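Local coordinates for protein STING-associated CdnE c-di-GMP synthase (Flavobacteriaceae, PDB 6WT8) that synthesises the cyclic dinucleotide c-di-GMP and, as a STING-associated CD-NTase, probably acts as the signalling enzyme of a bacterial CBASS defence system, at residues Glu7-Val12 / Ile51-Lys56. Residues are numbered along the deposited sequence; the frame is centred on the assembly and turned at random.
Sequences ELIKKV and IKESMK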
loop_
_atom_site.group_PDB
_atom_site.type_symbol
_atom_site.label_atom_id
_atom_site.label_comp_id
_atom_site.label_asym_id
_atom_site.label_seq_id
_atom_site.Cartn_x
_atom_site.Cartn_y
_atom_site.Cartn_z
ATOM N N GLU A 7 9.598 -14.983 21.904
ATOM C CA GLU A 7 8.905 -13.738 22.199
ATOM C C GLU A 7 8.443 -13.053 20.913
ATOM O O GLU A 7 7.342 -12.501 20.858
ATOM C CB GLU A 7 9.821 -12.820 23.009
ATOM C CG GLU A 7 9.150 -11.532 23.461
ATOM C CD GLU A 7 9.964 -10.753 24.506
ATOM O OE1 GLU A 7 11.179 -11.041 24.675
ATOM O OE2 GLU A 7 9.371 -9.856 25.158
ATOM N N LEU A 8 9.267 -13.113 19.862
ATOM C CA LEU A 8 8.913 -12.501 18.586
ATOM C C LEU A 8 7.710 -13.199 17.963
ATOM O O LEU A 8 6.800 -12.531 17.440
ATOM C CB LEU A 8 10.103 -12.514 17.620
ATOM C CG LEU A 8 11.204 -11.501 17.952
ATOM C CD1 LEU A 8 12.479 -11.792 17.106
ATOM C CD2 LEU A 8 10.640 -10.084 17.780
ATOM N N ILE A 9 7.691 -14.542 18.021
ATOM C CA ILE A 9 6.544 -15.288 17.503
ATOM C C ILE A 9 5.268 -14.879 18.232
ATOM O O ILE A 9 4.221 -14.642 17.603
ATOM C CB ILE A 9 6.786 -16.802 17.615
ATOM C CG1 ILE A 9 7.852 -17.250 16.586
ATOM C CG2 ILE A 9 5.465 -17.566 17.430
ATOM C CD1 ILE A 9 8.477 -18.619 16.914
ATOM N N LYS A 10 5.336 -14.756 19.562
ATOM C CA LYS A 10 4.153 -14.348 20.319
ATOM C C LYS A 10 3.692 -12.941 19.909
ATOM O O LYS A 10 2.487 -12.669 19.794
ATOM C CB LYS A 10 4.446 -14.413 21.822
ATOM C CG LYS A 10 4.615 -15.836 22.311
ATOM C CD LYS A 10 5.032 -15.887 23.782
ATOM C CE LYS A 10 5.261 -17.331 24.174
ATOM N NZ LYS A 10 4.019 -18.109 23.863
ATOM N N LYS A 11 4.633 -12.050 19.617
ATOM C CA LYS A 11 4.245 -10.690 19.233
ATOM C C LYS A 11 3.566 -10.678 17.869
ATOM O O LYS A 11 2.540 -10.015 17.673
ATOM C CB LYS A 11 5.473 -9.778 19.189
ATOM C CG LYS A 11 5.959 -9.418 20.577
ATOM C CD LYS A 11 7.044 -8.383 20.468
ATOM C CE LYS A 11 7.201 -7.661 21.791
ATOM N NZ LYS A 11 8.585 -7.137 21.902
ATOM N N VAL A 12 4.149 -11.376 16.891
ATOM C CA VAL A 12 3.533 -11.432 15.562
ATOM C C VAL A 12 2.148 -12.031 15.658
ATOM O O VAL A 12 1.214 -11.570 15.009
ATOM C CB VAL A 12 4.429 -12.238 14.599
ATOM C CG1 VAL A 12 3.733 -12.462 13.231
ATOM C CG2 VAL A 12 5.696 -11.525 14.330
ATOM N N ILE A 51 9.955 -16.194 10.834
ATOM C CA ILE A 51 9.981 -15.720 9.436
ATOM C C ILE A 51 8.666 -16.050 8.724
ATOM O O ILE A 51 8.061 -15.184 8.050
ATOM C CB ILE A 51 11.174 -16.341 8.701
ATOM C CG1 ILE A 51 12.488 -15.842 9.298
ATOM C CG2 ILE A 51 11.082 -16.062 7.188
ATOM C CD1 ILE A 51 13.689 -16.688 8.882
ATOM N N LYS A 52 8.188 -17.289 8.890
ATOM C CA LYS A 52 6.953 -17.704 8.199
ATOM C C LYS A 52 5.779 -16.839 8.606
ATOM O O LYS A 52 4.976 -16.405 7.758
ATOM C CB LYS A 52 6.617 -19.174 8.520
ATOM C CG LYS A 52 7.452 -20.115 7.757
ATOM C CD LYS A 52 6.935 -21.572 7.943
ATOM C CE LYS A 52 7.026 -22.034 9.382
ATOM N NZ LYS A 52 6.750 -23.563 9.516
ATOM N N GLU A 53 5.605 -16.640 9.915
ATOM C CA GLU A 53 4.422 -15.932 10.378
ATOM C C GLU A 53 4.537 -14.448 10.077
ATOM O O GLU A 53 3.515 -13.792 9.828
ATOM C CB GLU A 53 4.221 -16.247 11.863
ATOM C CG GLU A 53 3.898 -17.773 11.948
ATOM C CD GLU A 53 3.394 -18.254 13.289
ATOM O OE1 GLU A 53 3.269 -17.419 14.209
ATOM O OE2 GLU A 53 3.144 -19.501 13.415
ATOM N N SER A 54 5.772 -13.937 10.017
ATOM C CA SER A 54 5.982 -12.553 9.604
ATOM C C SER A 54 5.688 -12.358 8.114
ATOM O O SER A 54 5.234 -11.283 7.710
ATOM C CB SER A 54 7.415 -12.124 9.876
ATOM O OG SER A 54 7.650 -11.985 11.266
HETATM N N MSE A 55 5.951 -13.358 7.290
HETATM C CA MSE A 55 5.695 -13.306 5.860
HETATM C C MSE A 55 4.210 -13.467 5.565
HETATM O O MSE A 55 3.719 -12.863 4.616
HETATM C CB MSE A 55 6.492 -14.384 5.109
HETATM C CG MSE A 55 7.936 -13.970 4.994
HETATM SE SE MSE A 55 8.851 -15.338 3.918
HETATM C CE MSE A 55 10.449 -14.447 3.907
ATOM N N LYS A 56 3.491 -14.301 6.314
ATOM C CA LYS A 56 2.119 -14.631 5.908
ATOM C C LYS A 56 1.097 -13.547 6.236
ATOM O O LYS A 56 0.032 -13.505 5.591
ATOM C CB LYS A 56 1.691 -15.948 6.552
ATOM C CG LYS A 56 2.407 -17.108 5.920
ATOM C CD LYS A 56 2.105 -18.393 6.698
ATOM C CE LYS A 56 2.959 -19.484 6.126
ATOM N NZ LYS A 56 2.863 -20.760 6.925
#
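E53 meets both I9 and V12, and S54 adds a second contact to V12. On helix 46-56, E53 comes first, with CB directed toward helix 5-16. Its extended chain passes I9 at a slant and runs on to the carboxylate. There OE1 is in van der Waals contact with the CG2 methyl of I9, at 3.9 Å. The salt-bridge partner of E53 OE1 is NE of R13, one residue past 7-12 on helix 5-16.

CB of V12 points toward 51-56, and its two methyls are divided between neighbours. The CG1 methyl is anti to the backbone N (chi1 173°). This places CG1 of V12 3.7 Å from the backbone O of E53, and it also packs on CB of E53. CG2 of V12 turns to S54 and stops 3.7 Å from OG. S54 is buried. Its OG bonds the backbone O of Y50 in the preceding turn, which satisfies the hydroxyl, and CG2 of V12 only packs against it. S54 and M55 also face helix 253-266, where their backbone O atoms accept hydrogen bonds from N262 ND2 and R258 NE.

No hydrogen bond links the segments. Their axes run nearly parallel, 9.7 Å apart at an angle of 21°. This is near-parallel helix-helix packing with a small contact area. It joins the N-terminal helices 5-16 and 46-56, set against the helical part of the CD-NTase fold.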